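Local structure of mucus binding proteinn (Lactobacillus reuteri, 4MT5) at residues 8-13 against 44-49; 83-88 against 130-135; 89-94 against 142-147. The protein probably binds mucin at the bacterial cell surface, this chain being one repeat, Mub repeat V, of a longer wall-anchored adhesin. All coordinates share one frame; numbering follows the deposited sequence.

Contact 1. Residues 8-13 against 44-49; sequences YVDDTT and DGYVLV
Asp-10 and Tyr-46 are brought together by their first torsions. Asp-10 turns CG to the far side from its own N (chi1 171°). Tyr-46 sets CG beside its N and opposite its carbonyl carbon (chi1 -73°), which sends the ring toward the end of strand 2-10. The carboxylate arrives at the ring edge, near the ring plane. Asp-10 CG lies 3.5 Å from Tyr-46 CE1, and the two flat groups stand 80° apart. The touch is van der Waals.

Here the ubiquitin-like beta-grasp fold of the mucin binding domain brings two strand ends together. Strand 2-10 ends at Asp-10. Gly-45 closes helix 35-42 in a Schellman motif, just before strand 46-51 starts.

The acid is fixed from its own side of the contact. Its OD1 takes the N-H of Thr-12 at 2.9 Å, an Asx turn. Thr-13 OG1 donates to Asp-10 OD2 at 2.7 Å. Both donors sit above the carboxylate plane. His-72 NE2 also bonds Asp-10 OD2, and the His-72 ring meets the Tyr-46 ring at a steep angle. Farther along, Val-49 CG1 comes within 4.4 Å of Asp-11 OD2, while Asp-11 OD1 is bonded to His-69.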
loop_
_atom_site.group_PDB
_atom_site.type_symbol
_atom_site.label_atom_id
_atom_site.label_comp_id
_atom_site.label_asym_id
_atom_site.label_seq_id
_atom_site.Cartn_x
_atom_site.Cartn_y
_atom_site.Cartn_z
ATOM N N TYR A 8 29.445 -1.999 -7.163
ATOM C CA TYR A 8 28.228 -2.148 -6.374
ATOM C C TYR A 8 27.023 -1.957 -7.275
ATOM O O TYR A 8 26.835 -0.878 -7.836
ATOM C CB TYR A 8 28.173 -1.099 -5.262
ATOM C CG TYR A 8 29.300 -1.148 -4.262
ATOM C CD1 TYR A 8 29.132 -1.759 -3.031
ATOM C CD2 TYR A 8 30.539 -0.572 -4.550
ATOM C CE1 TYR A 8 30.181 -1.800 -2.102
ATOM C CE2 TYR A 8 31.588 -0.612 -3.636
ATOM C CZ TYR A 8 31.401 -1.225 -2.413
ATOM O OH TYR A 8 32.431 -1.263 -1.506
ATOM N N VAL A 9 26.192 -2.992 -7.378
ATOM C CA VAL A 9 25.085 -3.023 -8.329
ATOM C C VAL A 9 23.703 -3.099 -7.678
ATOM O O VAL A 9 23.446 -3.936 -6.837
ATOM C CB VAL A 9 25.228 -4.233 -9.257
ATOM C CG1 VAL A 9 24.087 -4.287 -10.203
ATOM C CG2 VAL A 9 26.519 -4.160 -10.014
ATOM N N ASP A 10 22.811 -2.217 -8.096
ATOM C CA ASP A 10 21.393 -2.289 -7.744
ATOM C C ASP A 10 20.645 -3.213 -8.712
ATOM O O ASP A 10 20.320 -2.816 -9.830
ATOM C CB ASP A 10 20.784 -0.875 -7.764
ATOM C CG ASP A 10 19.273 -0.878 -7.636
ATOM O OD1 ASP A 10 18.703 -1.917 -7.230
ATOM O OD2 ASP A 10 18.652 0.172 -7.934
ATOM N N ASP A 11 20.357 -4.433 -8.261
ATOM C CA ASP A 11 19.745 -5.443 -9.111
ATOM C C ASP A 11 18.353 -5.031 -9.531
ATOM O O ASP A 11 17.893 -5.419 -10.598
ATOM C CB ASP A 11 19.714 -6.822 -8.438
ATOM C CG ASP A 11 21.117 -7.465 -8.321
ATOM O OD1 ASP A 11 22.099 -6.836 -8.784
ATOM O OD2 ASP A 11 21.244 -8.602 -7.783
ATOM N N THR A 12 17.689 -4.223 -8.711
ATOM C CA THR A 12 16.313 -3.797 -9.011
ATOM C C THR A 12 16.221 -2.982 -10.312
ATOM O O THR A 12 15.513 -3.368 -11.252
ATOM C CB THR A 12 15.674 -3.010 -7.831
ATOM O OG1 THR A 12 15.437 -3.887 -6.723
ATOM C CG2 THR A 12 14.361 -2.417 -8.241
ATOM N N THR A 13 16.946 -1.867 -10.367
ATOM C CA THR A 13 16.973 -1.025 -11.562
ATOM C C THR A 13 17.968 -1.513 -12.622
ATOM O O THR A 13 17.778 -1.271 -13.814
ATOM C CB THR A 13 17.327 0.429 -11.223
ATOM O OG1 THR A 13 18.635 0.486 -10.635
ATOM C CG2 THR A 13 16.305 1.029 -10.275
ATOM N N ASP A 44 20.339 3.446 2.902
ATOM C CA ASP A 44 19.602 4.059 1.787
ATOM C C ASP A 44 18.322 3.280 1.504
ATOM O O ASP A 44 17.529 3.657 0.640
ATOM C CB ASP A 44 20.446 4.051 0.482
ATOM C CG ASP A 44 21.497 5.207 0.383
ATOM O OD1 ASP A 44 22.215 5.496 1.376
ATOM O OD2 ASP A 44 21.622 5.803 -0.724
ATOM N N GLY A 45 18.156 2.154 2.187
ATOM C CA GLY A 45 17.020 1.289 1.929
ATOM C C GLY A 45 17.302 0.092 1.032
ATOM O O GLY A 45 16.378 -0.590 0.582
ATOM N N TYR A 46 18.578 -0.180 0.776
ATOM C CA TYR A 46 18.977 -1.286 -0.102
ATOM C C TYR A 46 19.259 -2.574 0.710
ATOM O O TYR A 46 19.630 -2.513 1.890
ATOM C CB TYR A 46 20.216 -0.896 -0.942
ATOM C CG TYR A 46 20.013 0.094 -2.092
ATOM C CD1 TYR A 46 19.678 -0.347 -3.364
ATOM C CD2 TYR A 46 20.234 1.455 -1.923
ATOM C CE1 TYR A 46 19.521 0.539 -4.430
ATOM C CE2 TYR A 46 20.077 2.357 -2.993
ATOM C CZ TYR A 46 19.719 1.885 -4.237
ATOM O OH TYR A 46 19.549 2.750 -5.301
ATOM N N VAL A 47 19.092 -3.736 0.078
ATOM C CA VAL A 47 19.371 -5.014 0.732
ATOM C C VAL A 47 20.476 -5.782 0.014
ATOM O O VAL A 47 20.383 -6.037 -1.184
ATOM C CB VAL A 47 18.112 -5.897 0.775
ATOM C CG1 VAL A 47 18.457 -7.350 1.103
ATOM C CG2 VAL A 47 17.153 -5.349 1.773
ATOM N N LEU A 48 21.511 -6.156 0.756
ATOM C CA LEU A 48 22.597 -6.979 0.235
ATOM C C LEU A 48 22.100 -8.297 -0.345
ATOM O O LEU A 48 21.217 -8.943 0.216
ATOM C CB LEU A 48 23.613 -7.270 1.334
ATOM C CG LEU A 48 24.932 -7.869 0.859
ATOM C CD1 LEU A 48 25.508 -7.050 -0.284
ATOM C CD2 LEU A 48 25.917 -7.906 2.005
ATOM N N VAL A 49 22.673 -8.701 -1.471
ATOM C CA VAL A 49 22.286 -9.949 -2.095
ATOM C C VAL A 49 23.498 -10.861 -2.211
ATOM O O VAL A 49 23.403 -12.068 -1.994
ATOM C CB VAL A 49 21.662 -9.700 -3.467
ATOM C CG1 VAL A 49 21.237 -11.019 -4.093
ATOM C CG2 VAL A 49 20.478 -8.758 -3.335
#

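Contact 2. Residues 83-88 against 130-135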
loop_
_atom_site.group_PDB
_atom_site.type_symbol
_atom_site.label_atom_id
_atom_site.label_comp_id
_atom_site.label_asym_id
_atom_site.label_seq_id
_atom_site.Cartn_x
_atom_site.Cartn_y
_atom_site.Cartn_z
ATOM N N ASN A 83 -1.742 2.662 9.181
ATOM C CA ASN A 83 -1.376 3.226 7.891
ATOM C C ASN A 83 -2.043 2.584 6.671
ATOM O O ASN A 83 -1.828 3.007 5.534
ATOM C CB ASN A 83 0.141 3.239 7.746
ATOM C CG ASN A 83 0.756 4.408 8.451
ATOM O OD1 ASN A 83 0.060 5.151 9.137
ATOM N ND2 ASN A 83 2.057 4.598 8.278
ATOM N N ALA A 84 -2.867 1.576 6.907
ATOM C CA ALA A 84 -3.567 0.935 5.814
ATOM C C ALA A 84 -4.375 1.968 5.090
ATOM O O ALA A 84 -4.764 2.985 5.673
ATOM C CB ALA A 84 -4.471 -0.154 6.335
ATOM N N GLU A 85 -4.614 1.724 3.810
ATOM C CA GLU A 85 -5.526 2.575 3.070
ATOM C C GLU A 85 -6.965 2.204 3.434
ATOM O O GLU A 85 -7.331 1.026 3.428
ATOM C CB GLU A 85 -5.299 2.468 1.564
ATOM C CG GLU A 85 -6.154 3.461 0.792
ATOM C CD GLU A 85 -6.033 3.321 -0.718
ATOM O OE1 GLU A 85 -5.369 2.359 -1.182
ATOM O OE2 GLU A 85 -6.609 4.177 -1.438
ATOM N N GLN A 86 -7.762 3.218 3.773
ATOM C CA GLN A 86 -9.139 3.020 4.202
ATOM C C GLN A 86 -10.058 3.904 3.387
ATOM O O GLN A 86 -9.770 5.080 3.205
ATOM C CB GLN A 86 -9.295 3.372 5.680
ATOM C CG GLN A 86 -8.305 2.674 6.583
ATOM C CD GLN A 86 -8.532 2.984 8.042
ATOM O OE1 GLN A 86 -9.643 3.357 8.438
ATOM N NE2 GLN A 86 -7.478 2.834 8.854
ATOM N N LYS A 87 -11.156 3.335 2.892
ATOM C CA LYS A 87 -12.203 4.098 2.201
ATOM C C LYS A 87 -13.585 3.760 2.772
ATOM O O LYS A 87 -13.992 2.604 2.771
ATOM C CB LYS A 87 -12.184 3.814 0.694
ATOM C CG LYS A 87 -10.902 4.249 -0.034
ATOM C CD LYS A 87 -11.207 5.207 -1.201
ATOM C CE LYS A 87 -9.934 5.597 -1.931
ATOM N NZ LYS A 87 -8.772 5.758 -0.990
ATOM N N THR A 88 -14.306 4.762 3.258
ATOM C CA THR A 88 -15.600 4.503 3.885
ATOM C C THR A 88 -16.805 4.986 3.068
ATOM O O THR A 88 -16.909 6.156 2.709
ATOM C CB THR A 88 -15.659 5.089 5.299
ATOM O OG1 THR A 88 -14.759 4.361 6.137
ATOM C CG2 THR A 88 -17.063 4.974 5.867
ATOM N N ASP A 130 -2.474 -5.107 -1.803
ATOM C CA ASP A 130 -3.106 -6.362 -1.412
ATOM C C ASP A 130 -4.578 -6.282 -1.754
ATOM O O ASP A 130 -5.099 -5.202 -2.011
ATOM C CB ASP A 130 -2.943 -6.566 0.085
ATOM C CG ASP A 130 -1.488 -6.768 0.488
ATOM O OD1 ASP A 130 -0.689 -7.172 -0.393
ATOM O OD2 ASP A 130 -1.144 -6.530 1.675
ATOM N N PRO A 131 -5.268 -7.421 -1.764
ATOM C CA PRO A 131 -6.699 -7.325 -2.083
ATOM C C PRO A 131 -7.486 -6.489 -1.063
ATOM O O PRO A 131 -7.161 -6.513 0.117
ATOM C CB PRO A 131 -7.170 -8.784 -2.036
ATOM C CG PRO A 131 -5.920 -9.616 -2.144
ATOM C CD PRO A 131 -4.826 -8.807 -1.525
ATOM N N TRP A 132 -8.493 -5.752 -1.523
ATOM C CA TRP A 132 -9.416 -5.033 -0.644
ATOM C C TRP A 132 -10.075 -5.959 0.371
ATOM O O TRP A 132 -10.493 -7.069 0.037
ATOM C CB TRP A 132 -10.523 -4.398 -1.479
ATOM C CG TRP A 132 -10.145 -3.135 -2.160
ATOM C CD1 TRP A 132 -10.068 -2.912 -3.507
ATOM C CD2 TRP A 132 -9.805 -1.899 -1.527
ATOM N NE1 TRP A 132 -9.694 -1.609 -3.749
ATOM C CE2 TRP A 132 -9.524 -0.969 -2.552
ATOM C CE3 TRP A 132 -9.698 -1.492 -0.194
ATOM C CZ2 TRP A 132 -9.147 0.338 -2.284
ATOM C CZ3 TRP A 132 -9.324 -0.193 0.070
ATOM C CH2 TRP A 132 -9.058 0.711 -0.972
ATOM N N THR A 133 -10.187 -5.501 1.611
ATOM C CA THR A 133 -10.846 -6.292 2.647
ATOM C C THR A 133 -11.942 -5.499 3.351
ATOM O O THR A 133 -11.804 -4.292 3.566
ATOM C CB THR A 133 -9.837 -6.843 3.712
ATOM O OG1 THR A 133 -9.192 -5.760 4.398
ATOM C CG2 THR A 133 -8.778 -7.737 3.070
ATOM N N VAL A 134 -13.031 -6.183 3.692
ATOM C CA VAL A 134 -14.111 -5.611 4.502
ATOM C C VAL A 134 -14.259 -6.420 5.786
ATOM O O VAL A 134 -14.573 -7.612 5.735
ATOM C CB VAL A 134 -15.446 -5.677 3.768
ATOM C CG1 VAL A 134 -16.565 -5.235 4.682
ATOM C CG2 VAL A 134 -15.396 -4.843 2.506
ATOM N N ASP A 135 -14.040 -5.780 6.929
ATOM C CA ASP A 135 -13.973 -6.490 8.207
ATOM C C ASP A 135 -13.112 -7.745 8.119
ATOM O O ASP A 135 -13.597 -8.848 8.380
ATOM C CB ASP A 135 -15.371 -6.861 8.703
ATOM C CG ASP A 135 -16.165 -5.651 9.163
ATOM O OD1 ASP A 135 -15.544 -4.710 9.717
ATOM O OD2 ASP A 135 -17.405 -5.642 8.966
#
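Glu-85 is the first residue of 83-88 to meet Trp-132. Its CG stands opposite the backbone N (chi1 -174°) and the chain runs on extended, so the carboxylate reaches the six-membered ring of the indole. Glu-85 CD and OE1 both approach the corner atom CH2 of Trp-132, CD at 4.0 Å. The approach is slanting, with carboxylate and indole planes 50° apart. The indole also passes near the backbone, with CZ3 of Trp-132 4.1 Å from the carbonyl O of Glu-85.

The two oxygens of Glu-85 serve different partners, each in a salt bridge. OE1 pairs with Arg-115. OE2 takes Lys-87 NZ at 2.7 Å on its anti side, 19° out of the carboxylate plane. An alanine in place of Glu-85 would probably leave Lys-87 and Arg-115 without their shared anion and open a gap beside Trp-132 CH2.

This is a surface contact in the Muc B2-like domain, a beta-grasp unit. Strands 85-96 and 133-134 both pair antiparallel with strand 104-120, and Trp-132 reaches across that strand, touching Phe-113 and Arg-115. Pro-169 and Asp-140 also touch the indole.

Gln-86 points away from Trp-132 and rests on Lys-114. Lys-87 points back toward it. Its CG lies 4.1 Å from CH2 of Trp-132. Beyond CG the chain bends at chi2 and again at chi4, and this carries NZ back to the carboxylate two residues earlier.

Contact 3. Residues 89-94 against 142-147; sequences VTETIH and KTFAAV
Strands 89-94 and 142-144 run nearly parallel, 9° apart in direction, with axes 9.8 Å from each other. That is too far for backbone pairing, and Val-89 to Glu-91 meet Phe-144 through its side chain. The arrangement joins two layers of the beta-grasp Muc B2-like domain. Strand 85-96 belongs to the large mixed sheet. Strand 142-148 pairs with strand 161-167 in a small antiparallel sheet.

Phe-144 lies between the layers. Its CG lies beside the backbone N and opposite the carbonyl carbon (chi1 -83°), and the ring points at strand 89-94. Glu-91 CB sits over one face, offset toward the rim, in a CH-pi contact 4.1 Å from the centroid of the Phe-144 ring. The closest pair there is Glu-91 CB and Phe-144 CE2, at 4.0 Å. The Phe-144 side chain also touches Thr-109 and Val-167, and so is held by both layers.

The side chains of Glu-91 and Phe-144 run side by side but point opposite ways. The extended acid passes the ring and puts OE2 4.1 Å from Phe-144 CB. Its carboxylate is inclined 26° to the ring plane. Glu-91 is buried, and a water donates to its OE1 at 2.9 Å. The same water is placed to donate to the carbonyl O of Ala-145, though that distance is short and uncertain at this resolution. At the other end of the ring, the carbonyl O of Val-89 meets the edge, near the ring plane, 3.6 Å from Phe-144 CZ.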
loop_
_atom_site.group_PDB
_atom_site.type_symbol
_atom_site.label_atom_id
_atom_site.label_comp_id
_atom_site.label_asym_id
_atom_site.label_seq_id
_atom_site.Cartn_x
_atom_site.Cartn_y
_atom_site.Cartn_z
ATOM N N VAL A 89 -17.715 4.069 2.773
ATOM C CA VAL A 89 -18.929 4.426 2.065
ATOM C C VAL A 89 -20.127 4.220 2.979
ATOM O O VAL A 89 -20.372 3.117 3.479
ATOM C CB VAL A 89 -19.092 3.618 0.775
ATOM C CG1 VAL A 89 -20.332 4.045 0.049
ATOM C CG2 VAL A 89 -17.887 3.814 -0.109
ATOM N N THR A 90 -20.860 5.298 3.216
ATOM C CA THR A 90 -21.991 5.240 4.127
ATOM C C THR A 90 -23.308 5.433 3.379
ATOM O O THR A 90 -23.344 5.965 2.266
ATOM C CB THR A 90 -21.860 6.265 5.294
ATOM O OG1 THR A 90 -21.755 7.596 4.774
ATOM C CG2 THR A 90 -20.637 5.972 6.143
ATOM N N GLU A 91 -24.386 4.966 3.993
ATOM C CA GLU A 91 -25.723 5.163 3.454
ATOM C C GLU A 91 -26.615 5.785 4.515
ATOM O O GLU A 91 -26.629 5.345 5.672
ATOM C CB GLU A 91 -26.317 3.835 3.008
ATOM C CG GLU A 91 -27.765 3.913 2.567
ATOM C CD GLU A 91 -28.387 2.542 2.407
ATOM O OE1 GLU A 91 -28.530 1.845 3.432
ATOM O OE2 GLU A 91 -28.714 2.151 1.260
ATOM N N THR A 92 -27.358 6.808 4.112
ATOM C CA THR A 92 -28.260 7.501 5.020
ATOM C C THR A 92 -29.683 7.557 4.466
ATOM O O THR A 92 -29.911 7.979 3.323
ATOM C CB THR A 92 -27.768 8.931 5.316
ATOM O OG1 THR A 92 -26.429 8.885 5.828
ATOM C CG2 THR A 92 -28.666 9.600 6.338
ATOM N N ILE A 93 -30.633 7.111 5.283
ATOM C CA ILE A 93 -32.044 7.245 4.954
ATOM C C ILE A 93 -32.682 8.315 5.822
ATOM O O ILE A 93 -32.623 8.237 7.045
ATOM C CB ILE A 93 -32.808 5.939 5.181
ATOM C CG1 ILE A 93 -32.126 4.795 4.444
ATOM C CG2 ILE A 93 -34.223 6.083 4.657
ATOM C CD1 ILE A 93 -32.012 5.058 2.956
ATOM N N HIS A 94 -33.274 9.320 5.183
ATOM C CA HIS A 94 -34.072 10.328 5.889
ATOM C C HIS A 94 -35.572 10.001 5.810
ATOM O O HIS A 94 -36.094 9.670 4.741
ATOM C CB HIS A 94 -33.816 11.739 5.335
ATOM C CG HIS A 94 -32.402 12.210 5.492
ATOM N ND1 HIS A 94 -31.781 12.308 6.719
ATOM C CD2 HIS A 94 -31.492 12.624 4.574
ATOM C CE1 HIS A 94 -30.548 12.755 6.550
ATOM N NE2 HIS A 94 -30.346 12.948 5.257
ATOM N N LYS A 142 -19.624 -4.578 -1.585
ATOM C CA LYS A 142 -20.480 -4.940 -0.469
ATOM C C LYS A 142 -21.862 -4.480 -0.876
ATOM O O LYS A 142 -22.012 -3.423 -1.486
ATOM C CB LYS A 142 -19.994 -4.257 0.825
ATOM C CG LYS A 142 -20.935 -4.329 2.020
ATOM C CD LYS A 142 -21.282 -5.765 2.409
ATOM C CE LYS A 142 -22.076 -5.797 3.724
ATOM N NZ LYS A 142 -23.119 -4.709 3.774
ATOM N N THR A 143 -22.869 -5.296 -0.611
ATOM C CA THR A 143 -24.224 -4.868 -0.904
ATOM C C THR A 143 -24.853 -4.393 0.392
ATOM O O THR A 143 -24.708 -5.027 1.441
ATOM C CB THR A 143 -25.078 -5.981 -1.534
ATOM O OG1 THR A 143 -25.245 -7.049 -0.593
ATOM C CG2 THR A 143 -24.426 -6.507 -2.805
ATOM N N PHE A 144 -25.521 -3.249 0.325
ATOM C CA PHE A 144 -26.260 -2.780 1.472
ATOM C C PHE A 144 -27.575 -3.530 1.510
ATOM O O PHE A 144 -28.258 -3.641 0.485
ATOM C CB PHE A 144 -26.506 -1.286 1.369
ATOM C CG PHE A 144 -25.353 -0.457 1.827
ATOM C CD1 PHE A 144 -24.870 -0.577 3.126
ATOM C CD2 PHE A 144 -24.753 0.453 0.971
ATOM C CE1 PHE A 144 -23.804 0.193 3.564
ATOM C CE2 PHE A 144 -23.687 1.230 1.398
ATOM C CZ PHE A 144 -23.209 1.099 2.700
ATOM N N ALA A 145 -27.919 -4.065 2.679
ATOM C CA ALA A 145 -29.213 -4.706 2.845
ATOM C C ALA A 145 -30.287 -3.665 2.562
ATOM O O ALA A 145 -30.187 -2.531 3.037
ATOM C CB ALA A 145 -29.359 -5.254 4.250
ATOM N N ALA A 146 -31.286 -4.027 1.760
ATOM C CA ALA A 146 -32.436 -3.155 1.554
ATOM C C ALA A 146 -33.070 -2.835 2.910
ATOM O O ALA A 146 -33.168 -3.705 3.781
ATOM C CB ALA A 146 -33.443 -3.812 0.625
ATOM N N VAL A 147 -33.465 -1.579 3.103
ATOM C CA VAL A 147 -34.087 -1.166 4.367
ATOM C C VAL A 147 -35.588 -0.882 4.230
ATOM O O VAL A 147 -36.019 -0.082 3.382
ATOM C CB VAL A 147 -33.370 0.044 5.038
ATOM C CG1 VAL A 147 -34.258 0.680 6.096
ATOM C CG2 VAL A 147 -32.054 -0.387 5.657
HETATM O O HOH W 1 -28.576 -0.950 4.195
#

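In the fold
The three contacts follow the long axis of an elongated chain. Contact 1 lies in the mucin binding domain and closes before contact 2 opens. Contacts 2 and 3 lie in the Muc B2-like domain, share strand 85-96 and alternate along the sequence. Their centres are 19 Å apart. Contact 1 is centred 30 Å from contact 2 and 49 Å from contact 3, on the opposite side of the chain's centre from the latter. All three reach one mixed sheet, in which strand 65-77 pairs with strand 104-120. That pairing makes one sheet run through both parts of the chain. The elongated shape is consistent with a cell-surface adhesin built from repeats.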